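Local coordinates for protein TRAP dicarboxylate transporter, DctP subunit (Anaerococcus prevoti, PDB 4N91) that binds D-glucuronate, as either anomer, and probably delivers it to a TRAP transport system as its solute-binding protein, at residues Leu172-Gln177 with Gly212-Glu217; Glu200-Leu205 with His225-Lys230. All coordinates share one frame; numbering follows the deposited sequence.

Both contacts lie in the same lobe of the solute-binding protein and touch each other. Contact 1 joins two strands at the sugar site. Contact 2 sits farther out, where helix 201-207 meets the loop before strand 231-238. That helix leads into strand 212-215 of contact 1. Val201 packs on Arg175 and Ala213, and Leu205 reaches Gly212. Both contacts are mostly buried. Contact 1 is largely polar: one backbone bond, ordered waters, and side chains that hold the glucuronate. Contact 2 is largely apolar around a buried histidine. It reaches the surface on its outer side, where partly exposed Tyr202 donates a hydrogen bond to exposed Glu227.

Contact 1. Residues Leu172-Gln177 with Gly212-Glu217; sequences LKIRVQ and GAENNE. With BDP (beta-D-glucopyranuronic acid), chain C.
Arg175 and Glu214 grip water 1 between the two strands. The water accepts from Glu214 N at 2.9 Å and from Arg175 NH1, and its geometry fits donation to Arg175 O. Directly between the backbones, Arg175 N bonds to Gly212 O at 3.0 Å, nearly straight at 169°. The strands diverge beyond this point, with an angle of 35° between their directions. They belong to different sheets: 173-176 pairs in parallel with 192-195, while 212-215 is an outer strand of a mixed sheet. Gly212 N is buried here without a partner. Ile174 packs CG2 on Ala213 CA at 3.8 Å and lays CD1 on Gly212.

The strand ends open into the sugar site of the periplasmic binding protein fold. Arg175 meets the glucuronate carboxylate end-on, as is characteristic of TRAP solute-binding proteins. Arg175 NH1 bonds to BDP O6B at 2.7 Å and Arg175 NH2 to BDP O6A at 2.9 Å. Its chain leaves with CG anti to the backbone N and bends at CG-CD (chi2 -92°), which brings the guanidinium edge to the sugar. Arg175 NH2 also donates to Met196 O. Asn215 ND2 donates to the ring oxygen, BDP O5, at 3.1 Å. Glu214 OE1 takes a bond from water 3 at 2.7 Å, and that water accepts from Gln177 N. Glu214 OE2 is held by Arg154, in a salt bridge, and by His237.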
ATOM      1  N   LEU A 172       5.243  23.692  -0.034  1.00 20.85           N
ATOM      2  CA  LEU A 172       3.950  22.993  -0.068  1.00 21.05           C
ATOM      3  C   LEU A 172       3.840  22.048   1.123  1.00 17.06           C
ATOM      4  O   LEU A 172       4.850  21.569   1.671  1.00 21.08           O
ATOM      5  CB  LEU A 172       3.784  22.166  -1.344  1.00 18.11           C
ATOM      6  CG  LEU A 172       3.854  22.906  -2.686  1.00 23.72           C
ATOM      7  CD1 LEU A 172       3.504  21.949  -3.813  1.00 21.13           C
ATOM      8  CD2 LEU A 172       2.953  24.113  -2.684  1.00 24.97           C
ATOM      9  N   LYS A 173       2.606  21.760   1.506  1.00 14.27           N
ATOM     10  CA  LYS A 173       2.303  20.756   2.510  1.00 15.44           C
ATOM     11  C   LYS A 173       1.673  19.592   1.760  1.00 14.58           C
ATOM     12  O   LYS A 173       0.611  19.745   1.135  1.00 14.76           O
ATOM     13  CB  LYS A 173       1.269  21.294   3.503  1.00 17.48           C
ATOM     14  CG  LYS A 173       1.776  22.469   4.335  1.00 22.25           C
ATOM     15  CD  LYS A 173       0.740  22.866   5.370  1.00 24.72           C
ATOM     16  CE  LYS A 173       1.099  24.171   6.063  1.00 29.18           C
ATOM     17  NZ  LYS A 173       0.191  24.411   7.230  1.00 26.67           N
ATOM     18  N   ILE A 174       2.342  18.441   1.789  1.00 13.37           N
ATOM     19  CA  ILE A 174       1.918  17.288   1.012  1.00 11.23           C
ATOM     20  C   ILE A 174       1.504  16.197   1.967  1.00 10.76           C
ATOM     21  O   ILE A 174       2.267  15.850   2.866  1.00 13.32           O
ATOM     22  CB  ILE A 174       3.064  16.764   0.129  1.00 13.33           C
ATOM     23  CG1 ILE A 174       3.513  17.862  -0.841  1.00 15.88           C
ATOM     24  CG2 ILE A 174       2.662  15.494  -0.575  1.00 16.50           C
ATOM     25  CD1 ILE A 174       2.452  18.304  -1.846  1.00 14.48           C
ATOM     26  N   ARG A 175       0.310  15.647   1.783  1.00 11.16           N
ATOM     27  CA  ARG A 175      -0.139  14.549   2.642  1.00 11.59           C
ATOM     28  C   ARG A 175       0.664  13.293   2.333  1.00 11.98           C
ATOM     29  O   ARG A 175       0.948  12.982   1.155  1.00 12.19           O
ATOM     30  CB  ARG A 175      -1.633  14.267   2.462  1.00 11.61           C
ATOM     31  CG  ARG A 175      -2.143  13.121   3.310  1.00 10.36           C
ATOM     32  CD  ARG A 175      -2.094  11.768   2.594  1.00 11.74           C
ATOM     33  NE  ARG A 175      -2.520  10.671   3.440  1.00 11.28           N
ATOM     34  CZ  ARG A 175      -2.643   9.422   3.013  1.00 13.27           C
ATOM     35  NH1 ARG A 175      -2.364   9.138   1.744  1.00 12.00           N
ATOM     36  NH2 ARG A 175      -3.041   8.469   3.843  1.00 11.52           N
ATOM     37  N   VAL A 176       1.032  12.587   3.400  1.00 12.50           N
ATOM     38  CA  VAL A 176       1.615  11.261   3.299  1.00 13.89           C
ATOM     39  C   VAL A 176       0.887  10.355   4.298  1.00 12.80           C
ATOM     40  O   VAL A 176       0.069  10.813   5.090  1.00 13.39           O
ATOM     41  CB  VAL A 176       3.117  11.262   3.585  1.00 14.41           C
ATOM     42  CG1 VAL A 176       3.829  12.092   2.515  1.00 16.55           C
ATOM     43  CG2 VAL A 176       3.398  11.812   4.965  1.00 14.65           C
ATOM     44  N   GLN A 177       1.158   9.061   4.209  1.00 13.05           N
ATOM     45  CA  GLN A 177       0.659   8.127   5.201  1.00 10.73           C
ATOM     46  C   GLN A 177       1.423   8.300   6.501  1.00 16.17           C
ATOM     47  O   GLN A 177       2.415   9.041   6.554  1.00 17.78           O
ATOM     48  CB  GLN A 177       0.801   6.712   4.681  1.00 12.35           C
ATOM     49  CG  GLN A 177       0.033   6.481   3.376  1.00 14.64           C
ATOM     50  CD  GLN A 177       0.066   5.022   2.965  1.00 16.42           C
ATOM     51  OE1 GLN A 177      -0.678   4.195   3.492  1.00 19.31           O
ATOM     52  NE2 GLN A 177       0.936   4.705   2.050  1.00 15.05           N
ATOM     53  N   GLY A 212      -1.488  19.103  -1.757  1.00 13.98           N
ATOM     54  CA  GLY A 212      -1.343  17.964  -2.627  1.00 12.89           C
ATOM     55  C   GLY A 212      -1.109  16.713  -1.818  1.00 13.70           C
ATOM     56  O   GLY A 212      -1.160  16.716  -0.586  1.00 12.69           O
ATOM     57  N   ALA A 213      -0.867  15.623  -2.523  1.00 11.09           N
ATOM     58  CA  ALA A 213      -0.688  14.332  -1.897  1.00 11.08           C
ATOM     59  C   ALA A 213       0.108  13.475  -2.881  1.00 10.45           C
ATOM     60  O   ALA A 213       0.656  13.983  -3.877  1.00 12.56           O
ATOM     61  CB  ALA A 213      -2.042  13.695  -1.548  1.00 11.50           C
ATOM     62  N   GLU A 214       0.211  12.185  -2.603  1.00 12.30           N
ATOM     63  CA  GLU A 214       0.913  11.301  -3.529  1.00 12.68           C
ATOM     64  C   GLU A 214       0.344   9.919  -3.446  1.00 12.49           C
ATOM     65  O   GLU A 214       0.091   9.415  -2.373  1.00 12.75           O
ATOM     66  CB  GLU A 214       2.425  11.287  -3.272  1.00 12.02           C
ATOM     67  CG  GLU A 214       2.859  11.178  -1.811  1.00 13.76           C
ATOM     68  CD  GLU A 214       2.836   9.774  -1.231  1.00 15.83           C
ATOM     69  OE1 GLU A 214       2.218   9.590  -0.147  1.00 15.26           O
ATOM     70  OE2 GLU A 214       3.461   8.845  -1.813  1.00 15.85           O
ATOM     71  N   ASN A 215       0.105   9.322  -4.608  1.00 11.08           N
ATOM     72  CA  ASN A 215      -0.542   8.038  -4.636  1.00 11.72           C
ATOM     73  C   ASN A 215      -0.608   7.522  -6.054  1.00 12.67           C
ATOM     74  O   ASN A 215      -0.156   8.173  -6.988  1.00 12.45           O
ATOM     75  CB  ASN A 215      -1.973   8.149  -4.089  1.00 11.96           C
ATOM     76  CG  ASN A 215      -2.340   6.959  -3.248  1.00 12.98           C
ATOM     77  OD1 ASN A 215      -2.175   5.813  -3.675  1.00 12.95           O
ATOM     78  ND2 ASN A 215      -2.799   7.217  -2.020  1.00 13.29           N
ATOM     79  N   ASN A 216      -1.219   6.358  -6.198  1.00 11.23           N
ATOM     80  CA  ASN A 216      -1.571   5.857  -7.501  1.00 10.18           C
ATOM     81  C   ASN A 216      -2.782   6.599  -8.078  1.00 14.15           C
ATOM     82  O   ASN A 216      -3.388   7.449  -7.426  1.00 13.87           O
ATOM     83  CB  ASN A 216      -1.811   4.352  -7.449  1.00 13.15           C
ATOM     84  CG  ASN A 216      -2.958   3.965  -6.531  1.00 11.28           C
ATOM     85  OD1 ASN A 216      -4.076   4.529  -6.605  1.00 14.81           O
ATOM     86  ND2 ASN A 216      -2.685   3.035  -5.620  1.00 13.14           N
ATOM     87  N   GLU A 217      -3.146   6.264  -9.305  1.00 15.13           N
ATOM     88  CA  GLU A 217      -4.194   6.976 -10.015  1.00 13.65           C
ATOM     89  C   GLU A 217      -5.605   6.758  -9.474  1.00 15.23           C
ATOM     90  O   GLU A 217      -6.476   7.587  -9.702  1.00 16.23           O
ATOM     91  CB  GLU A 217      -4.157   6.624 -11.490  1.00 15.24           C
ATOM     92  CG  GLU A 217      -2.807   6.902 -12.144  1.00 17.57           C
ATOM     93  CD  GLU A 217      -1.847   5.713 -12.165  1.00 18.15           C
ATOM     94  OE1 GLU A 217      -1.831   4.884 -11.225  1.00 15.67           O
ATOM     95  OE2 GLU A 217      -1.089   5.614 -13.170  1.00 18.18           O
TER
HETATM   96  C1  BDP C 402      -3.520   3.409  -1.386  0.66 11.04           C
HETATM   97  C2  BDP C 402      -3.296   2.156  -0.672  0.66 10.84           C
HETATM   98  C3  BDP C 402      -3.983   2.187   0.662  0.66 11.12           C
HETATM   99  C4  BDP C 402      -3.511   3.273   1.465  0.66 11.11           C
HETATM  100  C5  BDP C 402      -3.677   4.540   0.720  0.66  9.51           C
HETATM  101  C6  BDP C 402      -3.042   5.740   1.468  0.66 11.29           C
HETATM  102  O2  BDP C 402      -4.104   1.204  -1.470  0.66 10.60           O
HETATM  103  O3  BDP C 402      -3.785   0.911   1.355  0.66 12.27           O
HETATM  104  O4  BDP C 402      -4.075   3.353   2.671  0.66 12.65           O
HETATM  105  O5  BDP C 402      -3.003   4.472  -0.585  0.66 12.23           O
HETATM  106  O6A BDP C 402      -3.454   5.920   2.634  0.66 12.50           O
HETATM  107  O1  BDP C 402      -2.609   3.412  -2.515  0.66 11.71           O
HETATM  108  O6B BDP C 402      -2.360   6.565   0.818  0.66 13.00           O
HETATM  109  O   HOH W   1      -0.416  10.873  -0.059  1.00 14.69           O
HETATM  110  O   HOH W   2      -3.118  10.080  -1.301  1.00 14.86           O
HETATM  111  O   HOH W   3       2.823   8.082   2.057  1.00 19.73           O

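Contact 2. Residues Glu200-Leu205 with His225-Lys230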
ATOM      1  N   GLU A 200      -9.284  11.019   5.190  1.00 11.97           N
ATOM      2  CA  GLU A 200      -9.251  12.441   5.462  1.00 12.24           C
ATOM      3  C   GLU A 200      -8.777  13.320   4.310  1.00 12.35           C
ATOM      4  O   GLU A 200      -8.940  14.554   4.336  1.00 13.31           O
ATOM      5  CB  GLU A 200      -8.361  12.637   6.673  1.00 13.79           C
ATOM      6  CG  GLU A 200      -8.972  11.873   7.878  1.00 22.68           C
ATOM      7  CD  GLU A 200      -7.991  11.291   8.862  1.00 28.37           C
ATOM      8  OE1 GLU A 200      -7.065  12.012   9.254  1.00 24.25           O
ATOM      9  OE2 GLU A 200      -8.185  10.117   9.292  1.00 29.26           O
ATOM     10  N   VAL A 201      -8.161  12.696   3.316  1.00 12.68           N
ATOM     11  CA  VAL A 201      -7.396  13.444   2.330  1.00 12.82           C
ATOM     12  C   VAL A 201      -8.282  14.306   1.433  1.00 12.07           C
ATOM     13  O   VAL A 201      -7.938  15.454   1.165  1.00 12.44           O
ATOM     14  CB  VAL A 201      -6.512  12.490   1.493  1.00 11.66           C
ATOM     15  CG1 VAL A 201      -5.760  13.256   0.417  1.00 12.90           C
ATOM     16  CG2 VAL A 201      -5.566  11.709   2.383  1.00 14.18           C
ATOM     17  N   TYR A 202      -9.430  13.782   0.982  1.00 11.59           N
ATOM     18  CA  TYR A 202     -10.289  14.554   0.085  1.00 13.38           C
ATOM     19  C   TYR A 202     -10.679  15.909   0.701  1.00 13.22           C
ATOM     20  O   TYR A 202     -10.530  16.951   0.086  1.00 14.33           O
ATOM     21  CB  TYR A 202     -11.523  13.733  -0.246  1.00 13.77           C
ATOM     22  CG  TYR A 202     -12.526  14.482  -1.058  1.00 18.02           C
ATOM     23  CD1 TYR A 202     -12.379  14.605  -2.424  1.00 18.43           C
ATOM     24  CD2 TYR A 202     -13.622  15.074  -0.450  1.00 24.30           C
ATOM     25  CE1 TYR A 202     -13.331  15.303  -3.184  1.00 24.55           C
ATOM     26  CE2 TYR A 202     -14.556  15.783  -1.189  1.00 28.83           C
ATOM     27  CZ  TYR A 202     -14.403  15.883  -2.551  1.00 31.58           C
ATOM     28  OH  TYR A 202     -15.338  16.562  -3.302  1.00 34.35           O
ATOM     29  N   THR A 203     -11.205  15.878   1.920  1.00 14.66           N
ATOM     30  CA  THR A 203     -11.610  17.109   2.582  1.00 14.67           C
ATOM     31  C   THR A 203     -10.425  18.008   2.938  1.00 14.92           C
ATOM     32  O   THR A 203     -10.559  19.229   2.922  1.00 15.28           O
ATOM     33  CB  THR A 203     -12.464  16.822   3.842  1.00 18.86           C
ATOM     34  OG1 THR A 203     -11.743  15.999   4.720  1.00 22.37           O
ATOM     35  CG2 THR A 203     -13.750  16.105   3.482  1.00 19.68           C
ATOM     36  N   ALA A 204      -9.265  17.419   3.220  1.00 12.66           N
ATOM     37  CA  ALA A 204      -8.081  18.199   3.514  1.00 13.55           C
ATOM     38  C   ALA A 204      -7.647  18.958   2.251  1.00 16.49           C
ATOM     39  O   ALA A 204      -7.231  20.106   2.332  1.00 15.89           O
ATOM     40  CB  ALA A 204      -6.983  17.338   4.043  1.00 15.74           C
ATOM     41  N   LEU A 205      -7.748  18.318   1.083  1.00 13.89           N
ATOM     42  CA  LEU A 205      -7.439  18.998  -0.179  1.00 14.54           C
ATOM     43  C   LEU A 205      -8.456  20.121  -0.467  1.00 13.95           C
ATOM     44  O   LEU A 205      -8.092  21.224  -0.869  1.00 17.46           O
ATOM     45  CB  LEU A 205      -7.449  18.003  -1.344  1.00 13.70           C
ATOM     46  CG  LEU A 205      -6.313  16.986  -1.383  1.00 15.77           C
ATOM     47  CD1 LEU A 205      -6.688  15.847  -2.317  1.00 17.77           C
ATOM     48  CD2 LEU A 205      -4.982  17.628  -1.796  1.00 19.72           C
ATOM     49  N   HIS A 225      -9.914  12.583  -5.441  1.00 11.73           N
ATOM     50  CA  HIS A 225      -8.907  13.620  -5.276  1.00 12.57           C
ATOM     51  C   HIS A 225      -8.685  14.440  -6.546  1.00 14.65           C
ATOM     52  O   HIS A 225      -8.186  15.565  -6.491  1.00 14.69           O
ATOM     53  CB  HIS A 225      -7.574  13.037  -4.826  1.00 13.83           C
ATOM     54  CG  HIS A 225      -7.647  12.312  -3.527  1.00 11.43           C
ATOM     55  ND1 HIS A 225      -6.566  11.657  -2.985  1.00 13.48           N
ATOM     56  CD2 HIS A 225      -8.678  12.104  -2.672  1.00 11.90           C
ATOM     57  CE1 HIS A 225      -6.921  11.076  -1.855  1.00 13.31           C
ATOM     58  NE2 HIS A 225      -8.196  11.333  -1.640  1.00 12.50           N
ATOM     59  N   GLY A 226      -9.039  13.867  -7.684  1.00 14.35           N
ATOM     60  CA  GLY A 226      -8.938  14.571  -8.952  1.00 15.52           C
ATOM     61  C   GLY A 226      -9.976  15.651  -9.143  1.00 17.38           C
ATOM     62  O   GLY A 226      -9.898  16.441 -10.101  1.00 18.52           O
ATOM     63  N   GLU A 227     -10.930  15.737  -8.222  1.00 16.17           N
ATOM     64  CA  GLU A 227     -11.890  16.847  -8.242  1.00 16.17           C
ATOM     65  C   GLU A 227     -11.183  18.137  -7.842  1.00 16.68           C
ATOM     66  O   GLU A 227     -11.544  19.223  -8.308  1.00 22.72           O
ATOM     67  CB  GLU A 227     -13.062  16.582  -7.287  1.00 18.09           C
ATOM     68  CG  GLU A 227     -13.950  15.449  -7.690  1.00 25.24           C
ATOM     69  CD  GLU A 227     -15.082  15.223  -6.695  1.00 39.24           C
ATOM     70  OE1 GLU A 227     -15.294  16.098  -5.821  1.00 40.01           O
ATOM     71  OE2 GLU A 227     -15.754  14.171  -6.792  1.00 48.67           O
ATOM     72  N   VAL A 228     -10.188  18.022  -6.959  1.00 14.26           N
ATOM     73  CA  VAL A 228      -9.450  19.158  -6.467  1.00 14.96           C
ATOM     74  C   VAL A 228      -8.084  19.274  -7.136  1.00 19.71           C
ATOM     75  O   VAL A 228      -7.661  20.365  -7.498  1.00 19.74           O
ATOM     76  CB  VAL A 228      -9.217  19.047  -4.954  1.00 20.70           C
ATOM     77  CG1 VAL A 228      -8.277  20.159  -4.475  1.00 24.67           C
ATOM     78  CG2 VAL A 228     -10.544  19.057  -4.201  1.00 30.38           C
ATOM     79  N   CYS A 229      -7.391  18.140  -7.305  1.00 15.02           N
ATOM     80  CA  CYS A 229      -6.031  18.146  -7.844  1.00 11.41           C
ATOM     81  C   CYS A 229      -5.977  17.733  -9.282  1.00 14.24           C
ATOM     82  O   CYS A 229      -6.261  16.579  -9.612  1.00 18.08           O
ATOM     83  CB  CYS A 229      -5.103  17.213  -7.067  1.00 15.12           C
ATOM     84  SG  CYS A 229      -4.861  17.758  -5.353  1.00 16.88           S
ATOM     85  N   LYS A 230      -5.610  18.667 -10.161  1.00 13.40           N
ATOM     86  CA  LYS A 230      -5.611  18.356 -11.575  1.00 13.01           C
ATOM     87  C   LYS A 230      -4.225  18.211 -12.187  1.00 15.13           C
ATOM     88  O   LYS A 230      -4.112  18.105 -13.402  1.00 19.65           O
ATOM     89  CB  LYS A 230      -6.370  19.419 -12.378  1.00 15.72           C
ATOM     90  CG  LYS A 230      -7.737  19.816 -11.851  1.00 27.48           C
ATOM     91  CD  LYS A 230      -8.772  18.767 -12.144  1.00 28.15           C
ATOM     92  CE  LYS A 230     -10.174  19.347 -11.871  1.00 26.57           C
ATOM     93  NZ  LYS A 230     -11.145  18.270 -11.710  1.00 26.79           N
TER
HETATM   94  O   HOH W   4      -9.732  10.766   0.729  1.00 13.68           O
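The His225 ring carries Leu205 CD1 over one face, a CH-pi contact 4.3 Å from the ring centroid. Val201 CG1 approaches the same ring obliquely, 3.4 Å from His225 CE1. Water 4 lies at the ring edge, in its plane, 2.9 Å from His225 NE2. The Tyr202 ring is met at its edge by His225 N and Glu227 OE1. This is a helix-on-loop contact in one lobe of the periplasmic binding protein fold: helix 201-207 rests on the loop between helix 218-221 and strand 231-238.

Water 4 accepts from Tyr202 N as well as bonding His225 NE2, so it joins the backbone at Tyr202 to the imidazole. The other ring nitrogen, His225 ND1, is bonded to Tyr157 OH, and the two polar edges together fix how the ring is turned. With chi1 at 175° the Tyr202 ring swings opposite its own amide nitrogen, and its phenol reaches Glu227. There Tyr202 OH donates to Glu227 OE1 at 2.6 Å, on the syn side and 31° out of the carboxylate plane. The ring and carboxylate planes stand 89° apart. A phenylalanine in place of Tyr202 would probably leave Glu227 OE1 without its hydroxyl partner and the carboxylate freer to turn.

Deeper in, Leu205 also packs on the apolar residues beyond the histidine. Leu205 CB lies 3.9 Å from Val228 CG1. One of its methyls, Leu205 CD2, touches Cys229 SG at 3.6 Å.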